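Local coordinates for protein oxidoreductase, Gfo/Idh/MocA family (Pseudomonas syringae pv. tomato, PDB 3DTY) that probably catalyses NAD(P)-dependent oxidation or reduction of a so far unidentified substrate, as in other Gfo/Idh/MocA family enzymes, and binds magnesium, at residues A[199-202]-A[203-206]; A[370-373]-A[374-378]. All blocks are in the same frame, centred on the assembly; numbering follows the deposited sequence.

Both contacts are local and lie in series along the C-terminal alpha/beta domain, with no nesting or crossing. Contact 1 comes first: 199-202 ends a loop that follows strand 166-174, and segment 203-206 starts helix 203-218. The chain then runs through most of the domain's mixed sheet before contact 2, two successive turns within helix 364-382, so neither contact closes a long loop. Their centres nevertheless lie about 9 Å apart, because the two helices pack together beside the sheet. Leu204 O comes within 3.4 Å of Trp373 CZ3, and Leu204 CD1 within 3.8 Å of Cys377 CB. Val374 packs against both Ser201 and Gly205.

Contact 1 (A[199-202]-A[203-206]); sequences GPSY and VLGD
The backbone changes from loop to helix at Tyr202, the N-cap residue of helix 203-218, whose carbonyl O accepts a hydrogen bond of 2.9 Å from Asp206 N, closing the first turn. Upstream, Ser201 points its side chain back at the same turn: Ser201 OG receives a weak bond from Gly205 N at 3.4 Å and also touches Leu204 CB. The Tyr202 ring swings out beside the helix start, its CG anti to the backbone N (chi1 169°). Val203 CG1 lies over one ring face in a CH-pi contact, 3.9 Å from the ring centroid and 29° off the normal, with its closest approach at Tyr202 CE2 (3.5 Å). Asp206 runs alongside Tyr202 in the same direction, its carboxylate turned 20° from the ring plane. A water joins their ends, donating to Asp206 OD2 at 2.7 Å and hydrogen-bonding to Tyr202 OH at 2.8 Å, so the hydroxyl and the carboxylate are joined through the water. Glu242 OE2 accepts from Tyr202 N and Leu204 N, a carboxylate that would probably be stabilised by the N-terminal end of the helix. Lys116 bonds to Asp206 O. Leu204 wedges between Trp373 and Cys377 of helix 364-382 and Ala245 and Thr247 of strand 244-251, while Val203 and Leu204 both reach Ser261 on strand 256-262.

Contact 2 (A[370-373]-A[374-378]); sequences GVRW and VERCV
Two consecutive turns of helix 364-382, in the C-terminal alpha/beta domain, carry a Cys sulfur-aromatic contact between Trp373 and Cys377. The backbone is alpha-helical: Glu375 N bonds to Val371 O, Arg376 N to Arg372 O at 2.8 Å and Cys377 N to Trp373 O, while Val374 N to Gly370 O is weak at 3.4 Å. Trp373 and Cys377 face the mixed sheet, where Trp373 meets Thr247, Met249 and Leu227, and Cys377 meets Thr247 and Cys229. Val374 CG2 packs at 3.9 Å from Trp373 CE3, the two side chains crossing at about a right angle. Elsewhere on the helix, Arg372 and Arg376 lie side by side, Arg372 CG 4.0 Å from Arg376 CG. Their charged ends part: Arg372 NE forms a salt bridge with Glu369, and Arg376 NH2 bonds to Ala389 O. Glu375 OE1 takes the backbone N-H of Val122, next to the magnesium ligand Glu123. With Trp373 CG anti to its own N (chi1 -176°), the indole stands out from the helix, and Cys377, one turn on, sets SG 3.5 Å above its plane, displaced toward the rim and nearest to Trp373 CE2 at 3.6 Å.

Contact 1 (A[199-202]-A[203-206])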
loop_
_atom_site.group_PDB
_atom_site.type_symbol
_atom_site.label_atom_id
_atom_site.label_comp_id
_atom_site.label_asym_id
_atom_site.label_seq_id
_atom_site.Cartn_x
_atom_site.Cartn_y
_atom_site.Cartn_z
ATOM N N GLY A 199 -29.358 -16.652 17.705
ATOM C CA GLY A 199 -28.507 -16.997 18.832
ATOM C C GLY A 199 -28.312 -15.865 19.832
ATOM O O GLY A 199 -29.053 -14.888 19.816
ATOM N N PRO A 200 -27.310 -15.969 20.720
ATOM C CA PRO A 200 -27.025 -14.947 21.731
ATOM C C PRO A 200 -26.304 -13.699 21.204
ATOM O O PRO A 200 -26.273 -12.668 21.871
ATOM C CB PRO A 200 -26.180 -15.707 22.739
ATOM C CG PRO A 200 -25.362 -16.583 21.844
ATOM C CD PRO A 200 -26.397 -17.115 20.871
ATOM N N SER A 201 -25.714 -13.783 20.017
ATOM C CA SER A 201 -25.020 -12.616 19.479
ATOM C C SER A 201 -25.055 -12.595 17.971
ATOM O O SER A 201 -25.584 -13.506 17.339
ATOM C CB SER A 201 -23.555 -12.603 19.914
ATOM O OG SER A 201 -22.729 -13.270 18.972
ATOM N N TYR A 202 -24.495 -11.537 17.399
ATOM C CA TYR A 202 -24.408 -11.433 15.960
ATOM C C TYR A 202 -22.939 -11.372 15.514
ATOM O O TYR A 202 -22.351 -12.419 15.232
ATOM C CB TYR A 202 -25.211 -10.237 15.437
ATOM C CG TYR A 202 -24.932 -9.936 13.983
ATOM C CD1 TYR A 202 -24.769 -10.969 13.058
ATOM C CD2 TYR A 202 -24.756 -8.623 13.546
ATOM C CE1 TYR A 202 -24.423 -10.703 11.742
ATOM C CE2 TYR A 202 -24.415 -8.348 12.237
ATOM C CZ TYR A 202 -24.244 -9.393 11.341
ATOM O OH TYR A 202 -23.859 -9.127 10.051
ATOM N N VAL A 203 -22.322 -10.191 15.484
ATOM C CA VAL A 203 -20.931 -10.127 15.009
ATOM C C VAL A 203 -19.873 -10.896 15.798
ATOM O O VAL A 203 -18.893 -11.353 15.218
ATOM C CB VAL A 203 -20.437 -8.658 14.807
ATOM C CG1 VAL A 203 -21.252 -8.001 13.705
ATOM C CG2 VAL A 203 -20.526 -7.861 16.108
ATOM N N LEU A 204 -20.063 -11.048 17.106
ATOM C CA LEU A 204 -19.103 -11.791 17.922
ATOM C C LEU A 204 -18.904 -13.201 17.364
ATOM O O LEU A 204 -17.776 -13.649 17.174
ATOM C CB LEU A 204 -19.583 -11.873 19.373
ATOM C CG LEU A 204 -19.448 -10.596 20.210
ATOM C CD1 LEU A 204 -20.195 -10.766 21.536
ATOM C CD2 LEU A 204 -17.974 -10.294 20.449
ATOM N N GLY A 205 -20.006 -13.894 17.103
ATOM C CA GLY A 205 -19.919 -15.234 16.563
ATOM C C GLY A 205 -19.774 -15.279 15.047
ATOM O O GLY A 205 -19.094 -16.157 14.525
ATOM N N ASP A 206 -20.391 -14.337 14.334
ATOM C CA ASP A 206 -20.322 -14.336 12.868
ATOM C C ASP A 206 -18.947 -13.989 12.302
ATOM O O ASP A 206 -18.489 -14.629 11.366
ATOM C CB ASP A 206 -21.372 -13.382 12.274
ATOM C CG ASP A 206 -21.491 -13.508 10.748
ATOM O OD1 ASP A 206 -21.784 -14.622 10.258
ATOM O OD2 ASP A 206 -21.295 -12.491 10.037
HETATM O O HOH W 1 -21.127 -9.841 9.858
#

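Contact 2 (A[370-373]-A[374-378])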
loop_
_atom_site.group_PDB
_atom_site.type_symbol
_atom_site.label_atom_id
_atom_site.label_comp_id
_atom_site.label_asym_id
_atom_site.label_seq_id
_atom_site.Cartn_x
_atom_site.Cartn_y
_atom_site.Cartn_z
ATOM N N GLY A 370 -14.945 -21.725 20.360
ATOM C CA GLY A 370 -15.555 -20.634 19.623
ATOM C C GLY A 370 -16.886 -20.272 20.256
ATOM O O GLY A 370 -17.275 -19.105 20.318
ATOM N N VAL A 371 -17.596 -21.290 20.721
ATOM C CA VAL A 371 -18.880 -21.092 21.379
ATOM C C VAL A 371 -18.625 -20.481 22.753
ATOM O O VAL A 371 -19.301 -19.543 23.151
ATOM C CB VAL A 371 -19.629 -22.434 21.551
ATOM C CG1 VAL A 371 -20.887 -22.230 22.377
ATOM C CG2 VAL A 371 -19.977 -23.016 20.177
ATOM N N ARG A 372 -17.638 -21.008 23.472
ATOM C CA ARG A 372 -17.326 -20.490 24.799
ATOM C C ARG A 372 -16.948 -19.012 24.736
ATOM O O ARG A 372 -17.460 -18.210 25.507
ATOM C CB ARG A 372 -16.170 -21.265 25.446
ATOM C CG ARG A 372 -15.991 -20.942 26.934
ATOM C CD ARG A 372 -14.707 -21.520 27.503
ATOM N NE ARG A 372 -14.530 -22.933 27.173
ATOM C CZ ARG A 372 -15.264 -23.924 27.668
ATOM N NH1 ARG A 372 -16.242 -23.674 28.528
ATOM N NH2 ARG A 372 -15.015 -25.170 27.302
ATOM N N TRP A 373 -16.053 -18.659 23.818
ATOM C CA TRP A 373 -15.616 -17.274 23.690
ATOM C C TRP A 373 -16.808 -16.332 23.512
ATOM O O TRP A 373 -16.885 -15.297 24.161
ATOM C CB TRP A 373 -14.659 -17.105 22.510
ATOM C CG TRP A 373 -14.103 -15.718 22.398
ATOM C CD1 TRP A 373 -13.120 -15.158 23.172
ATOM C CD2 TRP A 373 -14.510 -14.702 21.470
ATOM N NE1 TRP A 373 -12.892 -13.858 22.778
ATOM C CE2 TRP A 373 -13.731 -13.555 21.737
ATOM C CE3 TRP A 373 -15.457 -14.652 20.438
ATOM C CZ2 TRP A 373 -13.868 -12.369 21.005
ATOM C CZ3 TRP A 373 -15.593 -13.467 19.710
ATOM C CH2 TRP A 373 -14.800 -12.343 20.001
ATOM N N VAL A 374 -17.734 -16.695 22.633
ATOM C CA VAL A 374 -18.906 -15.861 22.409
ATOM C C VAL A 374 -19.764 -15.784 23.674
ATOM O O VAL A 374 -20.240 -14.710 24.041
ATOM C CB VAL A 374 -19.747 -16.402 21.233
ATOM C CG1 VAL A 374 -21.117 -15.726 21.200
ATOM C CG2 VAL A 374 -19.006 -16.152 19.920
ATOM N N GLU A 375 -19.946 -16.918 24.343
ATOM C CA GLU A 375 -20.752 -16.973 25.563
ATOM C C GLU A 375 -20.162 -16.081 26.663
ATOM O O GLU A 375 -20.898 -15.365 27.337
ATOM C CB GLU A 375 -20.875 -18.431 26.051
ATOM C CG GLU A 375 -21.899 -18.657 27.178
ATOM C CD GLU A 375 -22.299 -20.126 27.345
ATOM O OE1 GLU A 375 -22.949 -20.694 26.431
ATOM O OE2 GLU A 375 -21.963 -20.718 28.392
ATOM N N ARG A 376 -18.841 -16.115 26.841
ATOM C CA ARG A 376 -18.209 -15.283 27.861
ATOM C C ARG A 376 -18.313 -13.796 27.489
ATOM O O ARG A 376 -18.597 -12.965 28.345
ATOM C CB ARG A 376 -16.732 -15.669 28.053
ATOM C CG ARG A 376 -16.496 -17.171 28.264
ATOM C CD ARG A 376 -17.418 -17.752 29.334
ATOM N NE ARG A 376 -17.047 -17.340 30.685
ATOM C CZ ARG A 376 -17.791 -17.560 31.764
ATOM N NH1 ARG A 376 -18.956 -18.187 31.653
ATOM N NH2 ARG A 376 -17.363 -17.167 32.958
ATOM N N CYS A 377 -18.074 -13.458 26.223
ATOM C CA CYS A 377 -18.179 -12.064 25.793
ATOM C C CYS A 377 -19.596 -11.548 26.027
ATOM O O CYS A 377 -19.787 -10.429 26.512
ATOM C CB CYS A 377 -17.827 -11.917 24.311
ATOM S SG CYS A 377 -16.067 -12.054 23.950
ATOM N N VAL A 378 -20.591 -12.366 25.688
ATOM C CA VAL A 378 -21.984 -11.966 25.877
ATOM C C VAL A 378 -22.287 -11.734 27.357
ATOM O O VAL A 378 -22.969 -10.770 27.717
ATOM C CB VAL A 378 -22.963 -13.025 25.320
ATOM C CG1 VAL A 378 -24.394 -12.644 25.682
ATOM C CG2 VAL A 378 -22.820 -13.123 23.795
#